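PDB 6HDY: 2-hydroxyisobutyryl-CoA synthetase from Aquincola tertiaricarbonis, which belongs to the ANL superfamily of AMP-binding enzymes, with a large AMP-binding domain followed by a smaller C-terminal domain. Local coordinates for residues I50-W62 / F77-E89. Sequence-based numbering, arbitrary orientation.
Sequences ILGRLQQVCQYAW and FQPSQLKSLEDFE
In the N-terminal, helical part of this AMP-binding fold, the long helix 43-64 is flanked by the segment 77-89, in which a short 3-10 turn, Pro-79 to Gln-81, leads through a loop into helix 85-91. Two CH-pi contacts punctuate the apolar seam, one at the Trp-62 end and one nearer its middle. At the first, Pro-79 lies over a face of the Trp-62 indole, its CD offset toward the rim and 4.0 Å from the centroid of the six-membered ring, while Pro-79 CG reaches the backbone Cys-58 O at 3.5 Å. Trp-62 carries its ring anti to the backbone N (chi1 -177°), which turns one indole face to Pro-79. At the second, Leu-54 crosses Phe-88 at about a right angle and puts its CG over the phenyl face, 3.8 Å from the centroid of the Phe-88 ring; Cys-58 SG comes to the edge of the same ring. Leu-82 spreads its two methyls along the helix: CD1 meets Cys-58 SG (3.9 Å) and the Leu-54 backbone, CD2 meets Leu-51 CD1 at 3.7 Å. Leu-85 CD2 meets Leu-54 CD2 and extends the row toward Leu-51 and Ile-50. At the margin, the extended Gln-55 side chain donates from NE2 to Leu-82 O (3.1 Å, N-H...O 158°), the acceptor lying close to the amide plane. The loop is shaped from within: Asp-87 OD2 takes Lys-83 N with its anti lone pair, and Ser-84 OG caps the helix by accepting from Asp-87 N. Tyr-305 and Thr-328 of the neighbouring antiparallel sheet also touch this apolar row. Cohesion across the contact is thus mostly apolar, with one amide-to-carbonyl bond tying the turn of the loop at Leu-82 to the helix.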
ATOM      1  N   ILE A  50      28.958  15.987 -13.270  1.00 51.27           N
ATOM      2  CA  ILE A  50      28.343  14.664 -13.511  1.00 47.93           C
ATOM      3  C   ILE A  50      29.445  13.635 -13.751  1.00 51.34           C
ATOM      4  O   ILE A  50      29.429  12.587 -13.119  1.00 50.93           O
ATOM      5  CB  ILE A  50      27.285  14.699 -14.650  1.00 48.35           C
ATOM      6  CG1 ILE A  50      26.006  15.397 -14.169  1.00 46.72           C
ATOM      7  CG2 ILE A  50      26.976  13.284 -15.194  1.00 46.92           C
ATOM      8  CD1 ILE A  50      25.173  16.002 -15.260  1.00 47.69           C
ATOM      9  N   LEU A  51      30.434  13.978 -14.596  1.00 49.57           N
ATOM     10  CA  LEU A  51      31.594  13.136 -14.904  1.00 50.81           C
ATOM     11  C   LEU A  51      32.394  12.873 -13.627  1.00 58.17           C
ATOM     12  O   LEU A  51      32.845  11.744 -13.419  1.00 57.92           O
ATOM     13  CB  LEU A  51      32.473  13.801 -15.989  1.00 52.43           C
ATOM     14  CG  LEU A  51      33.896  13.234 -16.220  1.00 58.47           C
ATOM     15  CD1 LEU A  51      33.850  11.779 -16.722  1.00 57.36           C
ATOM     16  CD2 LEU A  51      34.709  14.134 -17.154  1.00 58.55           C
ATOM     17  N   GLY A  52      32.542  13.912 -12.793  1.00 56.42           N
ATOM     18  CA  GLY A  52      33.217  13.841 -11.501  1.00 57.37           C
ATOM     19  C   GLY A  52      32.532  12.845 -10.588  1.00 56.60           C
ATOM     20  O   GLY A  52      33.184  11.978  -9.999  1.00 55.38           O
ATOM     21  N   ARG A  53      31.194  12.927 -10.522  1.00 51.32           N
ATOM     22  CA  ARG A  53      30.362  12.020  -9.726  1.00 49.18           C
ATOM     23  C   ARG A  53      30.431  10.586 -10.270  1.00 52.20           C
ATOM     24  O   ARG A  53      30.481   9.633  -9.496  1.00 51.97           O
ATOM     25  CB  ARG A  53      28.895  12.504  -9.713  1.00 45.67           C
ATOM     26  CG  ARG A  53      27.937  11.578  -8.919  1.00 47.33           C
ATOM     27  CD  ARG A  53      28.347  11.315  -7.464  1.00 41.69           C
ATOM     28  NE  ARG A  53      28.612  12.558  -6.737  1.00 40.90           N
ATOM     29  CZ  ARG A  53      27.666  13.328  -6.216  1.00 58.22           C
ATOM     30  NH1 ARG A  53      26.387  12.964  -6.286  1.00 42.13           N
ATOM     31  NH2 ARG A  53      27.987  14.453  -5.601  1.00 49.38           N
ATOM     32  N   LEU A  54      30.397  10.461 -11.604  1.00 48.79           N
ATOM     33  CA  LEU A  54      30.452   9.217 -12.369  1.00 47.74           C
ATOM     34  C   LEU A  54      31.699   8.440 -11.980  1.00 51.25           C
ATOM     35  O   LEU A  54      31.624   7.231 -11.782  1.00 51.22           O
ATOM     36  CB  LEU A  54      30.458   9.564 -13.875  1.00 47.32           C
ATOM     37  CG  LEU A  54      29.345   9.036 -14.796  1.00 48.82           C
ATOM     38  CD1 LEU A  54      28.084   8.603 -14.068  1.00 46.13           C
ATOM     39  CD2 LEU A  54      29.048  10.004 -15.925  1.00 47.01           C
ATOM     40  N   GLN A  55      32.815   9.147 -11.781  1.00 48.41           N
ATOM     41  CA  GLN A  55      34.091   8.580 -11.355  1.00 50.26           C
ATOM     42  C   GLN A  55      33.983   8.040  -9.920  1.00 53.90           C
ATOM     43  O   GLN A  55      34.412   6.913  -9.653  1.00 52.62           O
ATOM     44  CB  GLN A  55      35.211   9.628 -11.468  1.00 53.91           C
ATOM     45  CG  GLN A  55      35.512  10.015 -12.918  1.00 68.88           C
ATOM     46  CD  GLN A  55      36.301  11.299 -13.029  1.00 80.72           C
ATOM     47  OE1 GLN A  55      36.007  12.304 -12.375  1.00 71.47           O
ATOM     48  NE2 GLN A  55      37.309  11.302 -13.883  1.00 73.06           N
ATOM     49  N   GLN A  56      33.356   8.834  -9.017  1.00 51.20           N
ATOM     50  CA  GLN A  56      33.109   8.475  -7.620  1.00 51.28           C
ATOM     51  C   GLN A  56      32.249   7.201  -7.554  1.00 53.22           C
ATOM     52  O   GLN A  56      32.625   6.266  -6.867  1.00 53.71           O
ATOM     53  CB  GLN A  56      32.392   9.621  -6.871  1.00 51.96           C
ATOM     54  CG  GLN A  56      33.195  10.876  -6.619  1.00 55.44           C
ATOM     55  CD  GLN A  56      32.421  11.891  -5.796  1.00 75.36           C
ATOM     56  OE1 GLN A  56      31.819  12.830  -6.345  1.00 73.67           O
ATOM     57  NE2 GLN A  56      32.461  11.757  -4.456  1.00 57.14           N
ATOM     58  N   VAL A  57      31.116   7.162  -8.301  1.00 48.73           N
ATOM     59  CA  VAL A  57      30.157   6.042  -8.355  1.00 45.94           C
ATOM     60  C   VAL A  57      30.836   4.742  -8.838  1.00 49.01           C
ATOM     61  O   VAL A  57      30.686   3.693  -8.202  1.00 48.09           O
ATOM     62  CB  VAL A  57      28.887   6.423  -9.180  1.00 46.79           C
ATOM     63  CG1 VAL A  57      27.973   5.213  -9.420  1.00 45.16           C
ATOM     64  CG2 VAL A  57      28.110   7.546  -8.486  1.00 45.62           C
ATOM     65  N   CYS A  58      31.592   4.830  -9.941  1.00 45.94           N
ATOM     66  CA  CYS A  58      32.309   3.701 -10.523  1.00 47.55           C
ATOM     67  C   CYS A  58      33.378   3.150  -9.590  1.00 53.11           C
ATOM     68  O   CYS A  58      33.593   1.940  -9.564  1.00 54.89           O
ATOM     69  CB  CYS A  58      32.878   4.069 -11.891  1.00 48.96           C
ATOM     70  SG  CYS A  58      31.641   4.091 -13.210  1.00 50.72           S
ATOM     71  N   GLN A  59      34.027   4.030  -8.805  1.00 49.77           N
ATOM     72  CA  GLN A  59      35.031   3.635  -7.816  1.00 52.17           C
ATOM     73  C   GLN A  59      34.294   2.950  -6.670  1.00 53.94           C
ATOM     74  O   GLN A  59      34.733   1.907  -6.180  1.00 52.82           O
ATOM     75  CB  GLN A  59      35.795   4.861  -7.296  1.00 55.35           C
ATOM     76  CG  GLN A  59      36.887   5.360  -8.239  1.00 82.41           C
ATOM     77  CD  GLN A  59      37.224   6.831  -8.072  1.00104.73           C
ATOM     78  OE1 GLN A  59      37.073   7.426  -6.995  1.00102.69           O
ATOM     79  NE2 GLN A  59      37.731   7.446  -9.137  1.00 91.65           N
ATOM     80  N   TYR A  60      33.133   3.509  -6.285  1.00 49.09           N
ATOM     81  CA  TYR A  60      32.307   2.944  -5.222  1.00 47.59           C
ATOM     82  C   TYR A  60      31.834   1.533  -5.602  1.00 51.41           C
ATOM     83  O   TYR A  60      31.948   0.638  -4.787  1.00 53.47           O
ATOM     84  CB  TYR A  60      31.148   3.896  -4.845  1.00 46.69           C
ATOM     85  CG  TYR A  60      30.156   3.271  -3.876  1.00 48.95           C
ATOM     86  CD1 TYR A  60      30.399   3.265  -2.501  1.00 51.49           C
ATOM     87  CD2 TYR A  60      28.987   2.663  -4.335  1.00 46.86           C
ATOM     88  CE1 TYR A  60      29.491   2.695  -1.612  1.00 49.53           C
ATOM     89  CE2 TYR A  60      28.092   2.062  -3.455  1.00 47.29           C
ATOM     90  CZ  TYR A  60      28.348   2.081  -2.095  1.00 54.26           C
ATOM     91  OH  TYR A  60      27.473   1.456  -1.241  1.00 55.74           O
ATOM     92  N   ALA A  61      31.361   1.332  -6.850  1.00 48.22           N
ATOM     93  CA  ALA A  61      30.865   0.036  -7.334  1.00 46.75           C
ATOM     94  C   ALA A  61      31.985  -0.990  -7.464  1.00 52.00           C
ATOM     95  O   ALA A  61      31.805  -2.143  -7.105  1.00 49.99           O
ATOM     96  CB  ALA A  61      30.142   0.211  -8.654  1.00 44.84           C
ATOM     97  N   TRP A  62      33.163  -0.561  -7.935  1.00 52.31           N
ATOM     98  CA  TRP A  62      34.352  -1.419  -8.051  1.00 54.72           C
ATOM     99  C   TRP A  62      34.760  -1.968  -6.693  1.00 60.21           C
ATOM    100  O   TRP A  62      35.212  -3.109  -6.593  1.00 61.19           O
ATOM    101  CB  TRP A  62      35.504  -0.595  -8.613  1.00 54.84           C
ATOM    102  CG  TRP A  62      36.777  -1.342  -8.849  1.00 58.72           C
ATOM    103  CD1 TRP A  62      37.861  -1.405  -8.019  1.00 64.72           C
ATOM    104  CD2 TRP A  62      37.153  -2.014 -10.055  1.00 59.33           C
ATOM    105  NE1 TRP A  62      38.885  -2.095  -8.627  1.00 66.69           N
ATOM    106  CE2 TRP A  62      38.489  -2.456  -9.890  1.00 67.20           C
ATOM    107  CE3 TRP A  62      36.486  -2.296 -11.263  1.00 58.74           C
ATOM    108  CZ2 TRP A  62      39.173  -3.164 -10.890  1.00 68.24           C
ATOM    109  CZ3 TRP A  62      37.159  -3.006 -12.247  1.00 62.21           C
ATOM    110  CH2 TRP A  62      38.485  -3.434 -12.057  1.00 66.39           C
ATOM    111  N   PHE A  77      37.345  -2.790 -18.732  1.00 57.52           N
ATOM    112  CA  PHE A  77      37.172  -1.480 -18.117  1.00 54.40           C
ATOM    113  C   PHE A  77      37.575  -1.431 -16.631  1.00 58.61           C
ATOM    114  O   PHE A  77      37.229  -2.313 -15.839  1.00 57.55           O
ATOM    115  CB  PHE A  77      35.733  -0.948 -18.328  1.00 51.52           C
ATOM    116  CG  PHE A  77      35.467   0.369 -17.636  1.00 50.30           C
ATOM    117  CD1 PHE A  77      36.017   1.553 -18.124  1.00 52.54           C
ATOM    118  CD2 PHE A  77      34.729   0.419 -16.456  1.00 49.49           C
ATOM    119  CE1 PHE A  77      35.803   2.766 -17.462  1.00 52.25           C
ATOM    120  CE2 PHE A  77      34.519   1.632 -15.792  1.00 51.06           C
ATOM    121  CZ  PHE A  77      35.068   2.795 -16.292  1.00 50.44           C
ATOM    122  N   GLN A  78      38.257  -0.337 -16.276  1.00 55.70           N
ATOM    123  CA  GLN A  78      38.750   0.031 -14.951  1.00 57.23           C
ATOM    124  C   GLN A  78      38.269   1.491 -14.702  1.00 60.06           C
ATOM    125  O   GLN A  78      38.397   2.303 -15.623  1.00 59.26           O
ATOM    126  CB  GLN A  78      40.286  -0.021 -14.997  1.00 62.67           C
ATOM    127  CG  GLN A  78      40.964   0.246 -13.684  1.00 72.58           C
ATOM    128  CD  GLN A  78      42.347  -0.294 -13.710  1.00 87.45           C
ATOM    129  OE1 GLN A  78      42.553  -1.502 -13.824  1.00 85.65           O
ATOM    130  NE2 GLN A  78      43.320   0.587 -13.589  1.00 84.71           N
ATOM    131  N   PRO A  79      37.754   1.868 -13.496  1.00 56.80           N
ATOM    132  CA  PRO A  79      37.248   3.254 -13.300  1.00 55.34           C
ATOM    133  C   PRO A  79      38.223   4.413 -13.623  1.00 60.42           C
ATOM    134  O   PRO A  79      37.779   5.521 -13.956  1.00 58.43           O
ATOM    135  CB  PRO A  79      36.804   3.278 -11.835  1.00 56.68           C
ATOM    136  CG  PRO A  79      36.553   1.833 -11.483  1.00 60.87           C
ATOM    137  CD  PRO A  79      37.526   1.034 -12.292  1.00 58.77           C
ATOM    138  N   SER A  80      39.530   4.150 -13.599  1.00 59.23           N
ATOM    139  CA  SER A  80      40.542   5.152 -13.922  1.00 61.63           C
ATOM    140  C   SER A  80      40.543   5.540 -15.414  1.00 65.77           C
ATOM    141  O   SER A  80      41.172   6.538 -15.777  1.00 66.25           O
ATOM    142  CB  SER A  80      41.922   4.655 -13.525  1.00 67.91           C
ATOM    143  OG  SER A  80      42.313   3.550 -14.321  1.00 77.69           O
ATOM    144  N   GLN A  81      39.866   4.732 -16.268  1.00 61.15           N
ATOM    145  CA  GLN A  81      39.762   4.952 -17.716  1.00 60.56           C
ATOM    146  C   GLN A  81      38.563   5.845 -18.046  1.00 61.67           C
ATOM    147  O   GLN A  81      38.386   6.223 -19.200  1.00 59.44           O
ATOM    148  CB  GLN A  81      39.684   3.621 -18.488  1.00 61.60           C
ATOM    149  CG  GLN A  81      40.903   2.710 -18.333  1.00 61.30           C
ATOM    150  CD  GLN A  81      40.607   1.363 -18.929  1.00 77.53           C
ATOM    151  OE1 GLN A  81      39.840   0.578 -18.384  1.00 77.10           O
ATOM    152  NE2 GLN A  81      41.177   1.070 -20.075  1.00 73.65           N
ATOM    153  N   LEU A  82      37.738   6.173 -17.035  1.00 59.19           N
ATOM    154  CA  LEU A  82      36.602   7.077 -17.200  1.00 58.22           C
ATOM    155  C   LEU A  82      37.211   8.495 -17.116  1.00 65.42           C
ATOM    156  O   LEU A  82      37.436   9.005 -16.014  1.00 67.89           O
ATOM    157  CB  LEU A  82      35.580   6.864 -16.067  1.00 56.66           C
ATOM    158  CG  LEU A  82      34.093   6.970 -16.398  1.00 59.41           C
ATOM    159  CD1 LEU A  82      33.268   7.041 -15.124  1.00 59.04           C
ATOM    160  CD2 LEU A  82      33.772   8.160 -17.310  1.00 59.33           C
ATOM    161  N   LYS A  83      37.547   9.088 -18.271  1.00 61.13           N
ATOM    162  CA  LYS A  83      38.196  10.405 -18.314  1.00 62.07           C
ATOM    163  C   LYS A  83      37.368  11.460 -19.048  1.00 63.29           C
ATOM    164  O   LYS A  83      37.785  12.614 -19.127  1.00 63.94           O
ATOM    165  CB  LYS A  83      39.621  10.298 -18.884  1.00 66.63           C
ATOM    166  CG  LYS A  83      40.570   9.466 -18.020  1.00 68.58           C
ATOM    167  CD  LYS A  83      41.981   9.587 -18.529  1.00 75.41           C
ATOM    168  CE  LYS A  83      42.972   8.699 -17.827  1.00 79.12           C
ATOM    169  NZ  LYS A  83      44.357   8.982 -18.304  1.00 88.30           N
ATOM    170  N   SER A  84      36.177  11.060 -19.546  1.00 57.48           N
ATOM    171  CA  SER A  84      35.197  11.892 -20.258  1.00 55.47           C
ATOM    172  C   SER A  84      33.871  11.128 -20.390  1.00 57.16           C
ATOM    173  O   SER A  84      33.843   9.916 -20.191  1.00 55.74           O
ATOM    174  CB  SER A  84      35.716  12.288 -21.639  1.00 59.13           C
ATOM    175  OG  SER A  84      35.807  11.183 -22.520  1.00 65.32           O
ATOM    176  N   LEU A  85      32.786  11.828 -20.780  1.00 52.83           N
ATOM    177  CA  LEU A  85      31.466  11.243 -21.006  1.00 50.08           C
ATOM    178  C   LEU A  85      31.497  10.304 -22.221  1.00 54.29           C
ATOM    179  O   LEU A  85      30.700   9.362 -22.304  1.00 52.87           O
ATOM    180  CB  LEU A  85      30.398  12.345 -21.180  1.00 49.12           C
ATOM    181  CG  LEU A  85      30.128  13.242 -19.947  1.00 53.63           C
ATOM    182  CD1 LEU A  85      29.201  14.398 -20.307  1.00 53.12           C
ATOM    183  CD2 LEU A  85      29.562  12.442 -18.771  1.00 53.65           C
ATOM    184  N   GLU A  86      32.443  10.551 -23.142  1.00 51.81           N
ATOM    185  CA  GLU A  86      32.667   9.728 -24.327  1.00 51.42           C
ATOM    186  C   GLU A  86      33.316   8.386 -23.930  1.00 52.92           C
ATOM    187  O   GLU A  86      33.033   7.369 -24.557  1.00 51.23           O
ATOM    188  CB  GLU A  86      33.460  10.470 -25.438  1.00 54.77           C
ATOM    189  CG  GLU A  86      33.879  11.914 -25.158  1.00 65.87           C
ATOM    190  CD  GLU A  86      32.819  12.987 -24.960  1.00 70.83           C
ATOM    191  OE1 GLU A  86      31.832  13.024 -25.731  1.00 66.04           O
ATOM    192  OE2 GLU A  86      33.005  13.825 -24.047  1.00 50.93           O
ATOM    193  N   ASP A  87      34.155   8.382 -22.876  1.00 49.92           N
ATOM    194  CA  ASP A  87      34.784   7.162 -22.346  1.00 50.40           C
ATOM    195  C   ASP A  87      33.714   6.281 -21.707  1.00 53.33           C
ATOM    196  O   ASP A  87      33.734   5.065 -21.875  1.00 53.77           O
ATOM    197  CB  ASP A  87      35.839   7.499 -21.279  1.00 53.01           C
ATOM    198  CG  ASP A  87      37.200   7.944 -21.773  1.00 55.34           C
ATOM    199  OD1 ASP A  87      37.584   7.562 -22.900  1.00 57.46           O
ATOM    200  OD2 ASP A  87      37.905   8.608 -21.010  1.00 56.30           O
ATOM    201  N   PHE A  88      32.779   6.910 -20.980  1.00 48.24           N
ATOM    202  CA  PHE A  88      31.654   6.276 -20.311  1.00 45.79           C
ATOM    203  C   PHE A  88      30.778   5.477 -21.287  1.00 49.42           C
ATOM    204  O   PHE A  88      30.528   4.302 -21.041  1.00 48.04           O
ATOM    205  CB  PHE A  88      30.822   7.351 -19.587  1.00 46.13           C
ATOM    206  CG  PHE A  88      29.870   6.844 -18.533  1.00 46.11           C
ATOM    207  CD1 PHE A  88      30.348   6.270 -17.358  1.00 49.87           C
ATOM    208  CD2 PHE A  88      28.494   6.988 -18.689  1.00 47.15           C
ATOM    209  CE1 PHE A  88      29.462   5.786 -16.387  1.00 49.69           C
ATOM    210  CE2 PHE A  88      27.610   6.553 -17.694  1.00 48.36           C
ATOM    211  CZ  PHE A  88      28.101   5.936 -16.560  1.00 47.26           C
ATOM    212  N   GLU A  89      30.344   6.098 -22.407  1.00 47.14           N
ATOM    213  CA  GLU A  89      29.460   5.432 -23.375  1.00 45.96           C
ATOM    214  C   GLU A  89      30.115   4.305 -24.156  1.00 50.85           C
ATOM    215  O   GLU A  89      29.452   3.316 -24.483  1.00 49.96           O
ATOM    216  CB  GLU A  89      28.808   6.437 -24.335  1.00 46.42           C
ATOM    217  CG  GLU A  89      29.782   7.188 -25.227  1.00 50.91           C
ATOM    218  CD  GLU A  89      29.226   8.395 -25.953  1.00 58.34           C
ATOM    219  OE1 GLU A  89      27.987   8.498 -26.105  1.00 49.40           O
ATOM    220  OE2 GLU A  89      30.042   9.230 -26.401  1.00 52.29           O
TER